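Local coordinates for protein putative peptidase (Chlamydophila abortus, PDB 3CE2) that is a putative zinc metallopeptidase of the M3B family that probably acts as an oligopeptidase on small bioactive peptides, at residues Asp41-Lys46 with Arg81-Leu86; Lys85-Ala90 with Ser109-His114; Arg304-Lys309 with Val316-Ser321. All blocks are in the same frame, centred on the assembly; numbering follows the deposited sequence.

How the contacts relate
Contacts 1 and 2 adjoin each other, with centres 7 Å apart, and both use helix 66-96. They share Lys85 and Leu86. Contact 1 brings the C-terminal region of helix 33-42 onto this helix. Contact 2 packs the same helix against helix 101-120. Both are partly buried. Contact 1 mixes an aromatic ring in an aliphatic setting with one lysine-serine bond. Contact 2 has no hydrogen bond across it and relies on an isoleucine and an aromatic pair. Contact 3 lies on the opposite side of the chain's centre, about 50 Å from contact 2 between centres. It is a surface contact, mainly apolar, with no hydrogen bond across it, between a helix end and a loop.

Contact 1: residues Asp41-Lys46 with Arg81-Leu86; sequences DSFGLK and RKLNKL
Phe43 reaches from near the C-terminal end of helix 33-42 to helix 66-96, where it meets Lys82, Leu83 and Leu86. The CD2 methyl of Leu83 lies obliquely to the ring, 3.4 Å from Phe43 CE2. Leu86 comes in at the ring edge, near its plane, with CD1 3.7 Å from Phe43 CE2. The aliphatic part of Lys82 runs past the ring in the opposite direction. Its CG is anti to the backbone N (chi1 -162°), and bends at chi3 and chi4 bring the amine round to Ser42. There Lys82 NZ donates a hydrogen bond of 3.1 Å to Ser42 OG. The same nitrogen is 5.3 Å from the centroid of the Phe43 ring, so any cation-pi attraction is weak.

One step out, Ser42 OG also bonds Asp39 O in its own helix. Asp39 OD1 forms a long, weak ion pair with Lys82 NZ. Phe43 further touches Trp53 and Leu113, the latter on helix 101-120. Gly44 turns the chain with a positive phi. The contact is the packing of a helix C-terminal region, through one phenylalanine, on a long helix of the largely helical fold of M3 oligopeptidases.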
loop_
_atom_site.group_PDB
_atom_site.type_symbol
_atom_site.label_atom_id
_atom_site.label_comp_id
_atom_site.label_asym_id
_atom_site.label_seq_id
_atom_site.Cartn_x
_atom_site.Cartn_y
_atom_site.Cartn_z
ATOM N N ASP A 41 -14.982 -30.002 0.267
ATOM C CA ASP A 41 -14.882 -31.455 0.174
ATOM C C ASP A 41 -14.485 -31.960 -1.226
ATOM O O ASP A 41 -13.594 -32.810 -1.326
ATOM C CB ASP A 41 -16.178 -32.128 0.676
ATOM C CG ASP A 41 -16.308 -32.112 2.208
ATOM O OD1 ASP A 41 -15.319 -31.794 2.904
ATOM O OD2 ASP A 41 -17.408 -32.425 2.720
ATOM N N SER A 42 -15.116 -31.434 -2.288
ATOM C CA SER A 42 -14.857 -31.892 -3.676
ATOM C C SER A 42 -13.390 -32.199 -3.910
ATOM O O SER A 42 -13.040 -33.082 -4.697
ATOM C CB SER A 42 -15.282 -30.865 -4.738
ATOM O OG SER A 42 -15.945 -29.746 -4.189
ATOM N N PHE A 43 -12.528 -31.447 -3.240
ATOM C CA PHE A 43 -11.105 -31.601 -3.438
ATOM C C PHE A 43 -10.573 -32.962 -2.982
ATOM O O PHE A 43 -9.614 -33.482 -3.565
ATOM C CB PHE A 43 -10.346 -30.444 -2.784
ATOM C CG PHE A 43 -10.400 -29.183 -3.581
ATOM C CD1 PHE A 43 -9.794 -29.115 -4.823
ATOM C CD2 PHE A 43 -11.074 -28.074 -3.108
ATOM C CE1 PHE A 43 -9.849 -27.965 -5.574
ATOM C CE2 PHE A 43 -11.125 -26.908 -3.852
ATOM C CZ PHE A 43 -10.512 -26.856 -5.085
ATOM N N GLY A 44 -11.202 -33.542 -1.961
ATOM C CA GLY A 44 -10.693 -34.773 -1.369
ATOM C C GLY A 44 -9.228 -34.605 -0.995
ATOM O O GLY A 44 -8.337 -35.008 -1.743
ATOM N N LEU A 45 -8.979 -33.984 0.154
ATOM C CA LEU A 45 -7.627 -33.840 0.682
ATOM C C LEU A 45 -6.972 -35.222 0.788
ATOM O O LEU A 45 -7.634 -36.211 1.113
ATOM C CB LEU A 45 -7.673 -33.154 2.056
ATOM C CG LEU A 45 -6.563 -32.191 2.507
ATOM C CD1 LEU A 45 -7.061 -31.367 3.700
ATOM C CD2 LEU A 45 -5.221 -32.877 2.828
ATOM N N LYS A 46 -5.675 -35.287 0.505
ATOM C CA LYS A 46 -4.936 -36.547 0.557
ATOM C C LYS A 46 -4.037 -36.599 1.799
ATOM O O LYS A 46 -4.519 -36.656 2.934
ATOM C CB LYS A 46 -4.093 -36.714 -0.717
ATOM C CG LYS A 46 -3.806 -38.159 -1.140
ATOM C CD LYS A 46 -4.814 -38.697 -2.165
ATOM C CE LYS A 46 -6.056 -39.270 -1.495
ATOM N NZ LYS A 46 -7.148 -39.479 -2.473
ATOM N N ARG A 81 -9.083 -20.459 -8.706
ATOM C CA ARG A 81 -10.247 -19.624 -8.614
ATOM C C ARG A 81 -11.190 -20.137 -7.521
ATOM O O ARG A 81 -11.750 -19.338 -6.749
ATOM C CB ARG A 81 -10.928 -19.582 -9.958
ATOM C CG ARG A 81 -12.168 -18.749 -10.011
ATOM C CD ARG A 81 -12.604 -18.681 -11.443
ATOM N NE ARG A 81 -13.954 -18.155 -11.558
ATOM C CZ ARG A 81 -14.490 -17.790 -12.714
ATOM N NH1 ARG A 81 -13.776 -17.892 -13.829
ATOM N NH2 ARG A 81 -15.726 -17.320 -12.744
ATOM N N LYS A 82 -11.332 -21.466 -7.443
ATOM C CA LYS A 82 -12.233 -22.124 -6.489
ATOM C C LYS A 82 -11.671 -21.982 -5.070
ATOM O O LYS A 82 -12.396 -21.601 -4.156
ATOM C CB LYS A 82 -12.389 -23.606 -6.851
ATOM C CG LYS A 82 -13.600 -24.341 -6.253
ATOM C CD LYS A 82 -13.263 -25.841 -6.055
ATOM C CE LYS A 82 -14.233 -26.821 -6.774
ATOM N NZ LYS A 82 -15.454 -27.225 -6.004
ATOM N N LEU A 83 -10.376 -22.266 -4.906
ATOM C CA LEU A 83 -9.666 -22.009 -3.658
ATOM C C LEU A 83 -9.899 -20.604 -3.117
ATOM O O LEU A 83 -10.174 -20.444 -1.924
ATOM C CB LEU A 83 -8.169 -22.247 -3.820
ATOM C CG LEU A 83 -7.854 -23.705 -4.136
ATOM C CD1 LEU A 83 -6.401 -24.025 -3.977
ATOM C CD2 LEU A 83 -8.680 -24.618 -3.263
ATOM N N ASN A 84 -9.793 -19.593 -3.982
ATOM C CA ASN A 84 -9.982 -18.198 -3.563
ATOM C C ASN A 84 -11.410 -17.934 -3.109
ATOM O O ASN A 84 -11.634 -17.238 -2.128
ATOM C CB ASN A 84 -9.622 -17.226 -4.688
ATOM C CG ASN A 84 -8.134 -17.185 -4.972
ATOM O OD1 ASN A 84 -7.354 -17.917 -4.358
ATOM N ND2 ASN A 84 -7.731 -16.337 -5.923
ATOM N N LYS A 85 -12.377 -18.470 -3.840
ATOM C CA LYS A 85 -13.770 -18.352 -3.462
ATOM C C LYS A 85 -13.950 -18.935 -2.050
ATOM O O LYS A 85 -14.579 -18.331 -1.192
ATOM C CB LYS A 85 -14.616 -19.108 -4.490
ATOM C CG LYS A 85 -16.119 -19.021 -4.363
ATOM C CD LYS A 85 -16.733 -19.702 -5.592
ATOM C CE LYS A 85 -18.202 -20.084 -5.390
ATOM N NZ LYS A 85 -19.139 -18.910 -5.464
ATOM N N LEU A 86 -13.377 -20.108 -1.802
ATOM C CA LEU A 86 -13.540 -20.762 -0.520
ATOM C C LEU A 86 -12.780 -19.984 0.530
ATOM O O LEU A 86 -13.207 -19.886 1.683
ATOM C CB LEU A 86 -12.978 -22.170 -0.560
ATOM C CG LEU A 86 -13.727 -23.221 -1.365
ATOM C CD1 LEU A 86 -12.767 -24.397 -1.627
ATOM C CD2 LEU A 86 -15.001 -23.652 -0.643
#

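Contact 2: residues Lys85-Ala90 with Ser109-His114; sequences KLYVYA and SITHLH
Ile110 of helix 101-120 packs on Leu86, Tyr87 and Ala90 of helix 66-96. The two helices are joined by a short connection and form an antiparallel helical hairpin. Their directions here differ by 149° and their axes come within 9.4 Å.

The apolar contacts centre on Ile110. Its CG1 lies 3.8 Å from Leu86 CB and also touches the backbone at Tyr87 N. Its CG2 touches two residues, 3.9 Å from Tyr87 CD1 and 4.0 Å from Ala90 CB.

The aromatic contact is a T-shaped pair. Tyr87 CG is anti to the backbone N (chi1 -174°), which carries the ring toward helix 101-120. The edge of the Tyr87 ring points at the face of the His114 ring, with centroids 5.4 Å apart and planes at 74°. Thr111 OG1 lies near Tyr87 CE1, but its hydrogen bond is to Leu107 O.

Two bonds hold the imidazole, a weak one from His114 NE2 across to Asn84 OD1 of helix 66-96 and one within its own helix. Ile110 O accepts from both His114 N and the side chain. His114 ND1 donates to Ile110 O at 3.1 Å; the oxygen lies in the imidazole plane, while the nitrogen stands well above the carbonyl plane.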
loop_
_atom_site.group_PDB
_atom_site.type_symbol
_atom_site.label_atom_id
_atom_site.label_comp_id
_atom_site.label_asym_id
_atom_site.label_seq_id
_atom_site.Cartn_x
_atom_site.Cartn_y
_atom_site.Cartn_z
ATOM N N LYS A 85 -12.377 -18.470 -3.840
ATOM C CA LYS A 85 -13.770 -18.352 -3.462
ATOM C C LYS A 85 -13.950 -18.935 -2.050
ATOM O O LYS A 85 -14.579 -18.331 -1.192
ATOM C CB LYS A 85 -14.616 -19.108 -4.490
ATOM C CG LYS A 85 -16.119 -19.021 -4.363
ATOM C CD LYS A 85 -16.733 -19.702 -5.592
ATOM C CE LYS A 85 -18.202 -20.084 -5.390
ATOM N NZ LYS A 85 -19.139 -18.910 -5.464
ATOM N N LEU A 86 -13.377 -20.108 -1.802
ATOM C CA LEU A 86 -13.540 -20.762 -0.520
ATOM C C LEU A 86 -12.780 -19.984 0.530
ATOM O O LEU A 86 -13.207 -19.886 1.683
ATOM C CB LEU A 86 -12.978 -22.170 -0.560
ATOM C CG LEU A 86 -13.727 -23.221 -1.365
ATOM C CD1 LEU A 86 -12.767 -24.397 -1.627
ATOM C CD2 LEU A 86 -15.001 -23.652 -0.643
ATOM N N TYR A 87 -11.640 -19.432 0.148
ATOM C CA TYR A 87 -10.881 -18.684 1.115
ATOM C C TYR A 87 -11.645 -17.464 1.602
ATOM O O TYR A 87 -11.816 -17.234 2.795
ATOM C CB TYR A 87 -9.575 -18.234 0.520
ATOM C CG TYR A 87 -8.718 -17.581 1.554
ATOM C CD1 TYR A 87 -7.817 -18.343 2.317
ATOM C CD2 TYR A 87 -8.820 -16.209 1.807
ATOM C CE1 TYR A 87 -7.017 -17.749 3.280
ATOM C CE2 TYR A 87 -8.028 -15.602 2.773
ATOM C CZ TYR A 87 -7.130 -16.383 3.504
ATOM O OH TYR A 87 -6.352 -15.799 4.456
ATOM N N VAL A 88 -12.101 -16.683 0.648
ATOM C CA VAL A 88 -12.743 -15.447 0.919
ATOM C C VAL A 88 -13.924 -15.715 1.818
ATOM O O VAL A 88 -14.130 -15.014 2.810
ATOM C CB VAL A 88 -13.155 -14.774 -0.412
ATOM C CG1 VAL A 88 -14.215 -13.713 -0.188
ATOM C CG2 VAL A 88 -11.902 -14.174 -1.089
ATOM N N TYR A 89 -14.686 -16.750 1.498
ATOM C CA TYR A 89 -15.870 -17.074 2.294
ATOM C C TYR A 89 -15.514 -17.397 3.747
ATOM O O TYR A 89 -16.151 -16.902 4.665
ATOM C CB TYR A 89 -16.621 -18.259 1.701
ATOM C CG TYR A 89 -17.827 -18.618 2.513
ATOM C CD1 TYR A 89 -19.052 -18.046 2.232
ATOM C CD2 TYR A 89 -17.741 -19.510 3.581
ATOM C CE1 TYR A 89 -20.159 -18.342 2.963
ATOM C CE2 TYR A 89 -18.854 -19.814 4.339
ATOM C CZ TYR A 89 -20.063 -19.224 4.017
ATOM O OH TYR A 89 -21.211 -19.502 4.721
ATOM N N ALA A 90 -14.510 -18.248 3.948
ATOM C CA ALA A 90 -14.063 -18.617 5.295
ATOM C C ALA A 90 -13.496 -17.412 6.079
ATOM O O ALA A 90 -13.848 -17.175 7.243
ATOM C CB ALA A 90 -13.043 -19.727 5.214
ATOM N N SER A 109 -8.449 -24.829 7.347
ATOM C CA SER A 109 -8.548 -25.854 6.305
ATOM C C SER A 109 -8.184 -25.294 4.926
ATOM O O SER A 109 -7.218 -25.734 4.278
ATOM C CB SER A 109 -9.958 -26.435 6.256
ATOM O OG SER A 109 -10.312 -27.006 7.490
ATOM N N ILE A 110 -8.970 -24.325 4.476
ATOM C CA ILE A 110 -8.739 -23.726 3.181
ATOM C C ILE A 110 -7.291 -23.215 3.134
ATOM O O ILE A 110 -6.585 -23.414 2.139
ATOM C CB ILE A 110 -9.795 -22.645 2.847
ATOM C CG1 ILE A 110 -9.666 -22.210 1.391
ATOM C CG2 ILE A 110 -9.701 -21.479 3.799
ATOM C CD1 ILE A 110 -9.389 -23.384 0.456
ATOM N N THR A 111 -6.834 -22.614 4.226
ATOM C CA THR A 111 -5.479 -22.114 4.265
ATOM C C THR A 111 -4.505 -23.266 3.995
ATOM O O THR A 111 -3.547 -23.133 3.221
ATOM C CB THR A 111 -5.163 -21.413 5.622
ATOM O OG1 THR A 111 -6.027 -20.282 5.767
ATOM C CG2 THR A 111 -3.674 -20.930 5.685
ATOM N N HIS A 112 -4.751 -24.403 4.637
ATOM C CA HIS A 112 -3.878 -25.552 4.470
ATOM C C HIS A 112 -3.925 -25.969 3.000
ATOM O O HIS A 112 -2.892 -26.230 2.394
ATOM C CB HIS A 112 -4.334 -26.695 5.379
ATOM C CG HIS A 112 -3.645 -27.996 5.113
ATOM N ND1 HIS A 112 -2.290 -28.179 5.320
ATOM C CD2 HIS A 112 -4.125 -29.186 4.671
ATOM C CE1 HIS A 112 -1.965 -29.422 5.007
ATOM N NE2 HIS A 112 -3.059 -30.055 4.615
ATOM N N LEU A 113 -5.132 -26.002 2.438
ATOM C CA LEU A 113 -5.328 -26.306 1.014
ATOM C C LEU A 113 -4.523 -25.412 0.066
ATOM O O LEU A 113 -3.960 -25.891 -0.919
ATOM C CB LEU A 113 -6.806 -26.248 0.647
ATOM C CG LEU A 113 -7.396 -27.645 0.638
ATOM C CD1 LEU A 113 -8.717 -27.738 -0.159
ATOM C CD2 LEU A 113 -6.330 -28.541 0.048
ATOM N N HIS A 114 -4.471 -24.119 0.371
ATOM C CA HIS A 114 -3.710 -23.185 -0.429
ATOM C C HIS A 114 -2.243 -23.506 -0.368
ATOM O O HIS A 114 -1.539 -23.349 -1.355
ATOM C CB HIS A 114 -3.929 -21.751 0.030
ATOM C CG HIS A 114 -5.118 -21.095 -0.602
ATOM N ND1 HIS A 114 -6.411 -21.335 -0.185
ATOM C CD2 HIS A 114 -5.211 -20.203 -1.617
ATOM C CE1 HIS A 114 -7.250 -20.615 -0.909
ATOM N NE2 HIS A 114 -6.546 -19.921 -1.787
#

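Contact 3: residues Arg304-Lys309 with Val316-Ser321; sequences RCLNLK and VYAPLS
Ala318, which touches Leu306, offers its carbonyl oxygen to Lys302 NZ, and Val316 O binds the same nitrogen. Lys302 belongs to helix 292-306, so this grip ties the loop 316-321 to the helix just before the contact. The helix ends in a Schellman motif. Asn307 has positive phi, and its N makes a weak bond back to Arg304 O. The chain then runs through Asp310 and His312, which bind a zinc ion in this entry, and returns alongside the helix end. The side chain of Leu306 is about 10 Å from those of Asp310 and His312, so the contact lies near the metal site without forming it.

No hydrogen bond crosses the mainly apolar contact. Cys305 and Leu306 point their ends at the returning loop. The CD1 methyl of Leu306 meets Ala318 CB at 3.7 Å. Its CD2 methyl lies 3.6 Å from Pro319 O, a packing contact. Leu306 and Leu320 cross at about a right angle, with Leu306 CG 4.1 Å from Leu320 CD1. Leu320 also touches Ile455 and Thr459 of helix 451-487. With its sulfur anti to the backbone N (chi1 -177°), Cys305 places SG 3.8 Å from Leu320 CG.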
loop_
_atom_site.group_PDB
_atom_site.type_symbol
_atom_site.label_atom_id
_atom_site.label_comp_id
_atom_site.label_asym_id
_atom_site.label_seq_id
_atom_site.Cartn_x
_atom_site.Cartn_y
_atom_site.Cartn_z
ATOM N N ARG A 304 3.625 30.370 11.257
ATOM C CA ARG A 304 2.953 31.646 11.547
ATOM C C ARG A 304 1.660 31.400 12.295
ATOM O O ARG A 304 1.301 32.151 13.196
ATOM C CB ARG A 304 2.666 32.466 10.282
ATOM C CG ARG A 304 3.842 33.292 9.789
ATOM C CD ARG A 304 3.511 34.091 8.507
ATOM N NE ARG A 304 3.873 33.359 7.285
ATOM C CZ ARG A 304 2.989 32.869 6.409
ATOM N NH1 ARG A 304 1.684 33.050 6.611
ATOM N NH2 ARG A 304 3.406 32.203 5.329
ATOM N N CYS A 305 0.971 30.329 11.948
ATOM C CA CYS A 305 -0.326 30.099 12.548
ATOM C C CYS A 305 -0.245 29.558 13.960
ATOM O O CYS A 305 -1.224 29.587 14.695
ATOM C CB CYS A 305 -1.160 29.164 11.694
ATOM S SG CYS A 305 -2.778 28.953 12.403
ATOM N N LEU A 306 0.922 29.057 14.336
ATOM C CA LEU A 306 1.110 28.492 15.652
ATOM C C LEU A 306 1.857 29.489 16.523
ATOM O O LEU A 306 2.117 29.216 17.702
ATOM C CB LEU A 306 1.919 27.202 15.557
ATOM C CG LEU A 306 1.146 25.965 15.123
ATOM C CD1 LEU A 306 2.060 24.730 15.059
ATOM C CD2 LEU A 306 -0.035 25.735 16.062
ATOM N N ASN A 307 2.226 30.629 15.930
ATOM C CA ASN A 307 2.944 31.684 16.653
ATOM C C ASN A 307 4.227 31.185 17.248
ATOM O O ASN A 307 4.501 31.471 18.404
ATOM C CB ASN A 307 2.116 32.223 17.832
ATOM C CG ASN A 307 0.837 32.894 17.399
ATOM O OD1 ASN A 307 0.743 33.433 16.292
ATOM N ND2 ASN A 307 -0.160 32.875 18.277
ATOM N N LEU A 308 5.002 30.435 16.483
ATOM C CA LEU A 308 6.236 29.869 16.992
ATOM C C LEU A 308 7.406 30.631 16.404
ATOM O O LEU A 308 7.369 30.999 15.229
ATOM C CB LEU A 308 6.341 28.400 16.558
ATOM C CG LEU A 308 5.788 27.192 17.325
ATOM C CD1 LEU A 308 4.713 27.547 18.343
ATOM C CD2 LEU A 308 5.263 26.214 16.301
ATOM N N LYS A 309 8.462 30.846 17.181
ATOM C CA LYS A 309 9.591 31.580 16.622
ATOM C C LYS A 309 10.466 30.729 15.714
ATOM O O LYS A 309 11.230 31.257 14.915
ATOM C CB LYS A 309 10.412 32.323 17.681
ATOM C CG LYS A 309 11.612 31.567 18.227
ATOM C CD LYS A 309 12.623 32.484 18.976
ATOM C CE LYS A 309 12.046 33.856 19.440
ATOM N NZ LYS A 309 10.697 33.879 20.114
ATOM N N VAL A 316 5.813 19.642 12.959
ATOM C CA VAL A 316 5.225 19.212 11.700
ATOM C C VAL A 316 3.784 18.668 11.782
ATOM O O VAL A 316 3.000 18.882 10.861
ATOM C CB VAL A 316 6.125 18.141 11.049
ATOM C CG1 VAL A 316 5.411 17.467 9.918
ATOM C CG2 VAL A 316 7.476 18.748 10.593
ATOM N N TYR A 317 3.416 17.974 12.858
ATOM C CA TYR A 317 2.075 17.385 12.896
ATOM C C TYR A 317 1.152 18.033 13.922
ATOM O O TYR A 317 0.042 17.568 14.157
ATOM C CB TYR A 317 2.129 15.850 13.038
ATOM C CG TYR A 317 2.962 15.184 11.947
ATOM C CD1 TYR A 317 2.515 15.130 10.625
ATOM C CD2 TYR A 317 4.208 14.634 12.235
ATOM C CE1 TYR A 317 3.294 14.539 9.623
ATOM C CE2 TYR A 317 4.994 14.044 11.252
ATOM C CZ TYR A 317 4.538 13.994 9.949
ATOM O OH TYR A 317 5.339 13.407 8.976
ATOM N N ALA A 318 1.607 19.128 14.521
ATOM C CA ALA A 318 0.774 19.912 15.427
ATOM C C ALA A 318 -0.493 20.349 14.708
ATOM O O ALA A 318 -0.452 20.663 13.518
ATOM C CB ALA A 318 1.535 21.124 15.897
ATOM N N PRO A 319 -1.625 20.386 15.415
ATOM C CA PRO A 319 -2.838 20.852 14.751
ATOM C C PRO A 319 -2.905 22.381 14.731
ATOM O O PRO A 319 -2.326 23.036 15.594
ATOM C CB PRO A 319 -3.970 20.297 15.628
ATOM C CG PRO A 319 -3.306 19.635 16.800
ATOM C CD PRO A 319 -1.868 20.052 16.820
ATOM N N LEU A 320 -3.607 22.935 13.749
ATOM C CA LEU A 320 -3.786 24.375 13.656
ATOM C C LEU A 320 -5.108 24.803 14.250
ATOM O O LEU A 320 -5.222 25.902 14.781
ATOM C CB LEU A 320 -3.721 24.828 12.211
ATOM C CG LEU A 320 -2.340 25.243 11.717
ATOM C CD1 LEU A 320 -1.308 24.339 12.264
ATOM C CD2 LEU A 320 -2.283 25.216 10.197
ATOM N N SER A 321 -6.113 23.939 14.159
ATOM C CA SER A 321 -7.449 24.299 14.627
ATOM C C SER A 321 -8.103 23.113 15.291
ATOM O O SER A 321 -7.560 22.023 15.269
ATOM C CB SER A 321 -8.326 24.799 13.473
ATOM O OG SER A 321 -8.563 23.777 12.514
#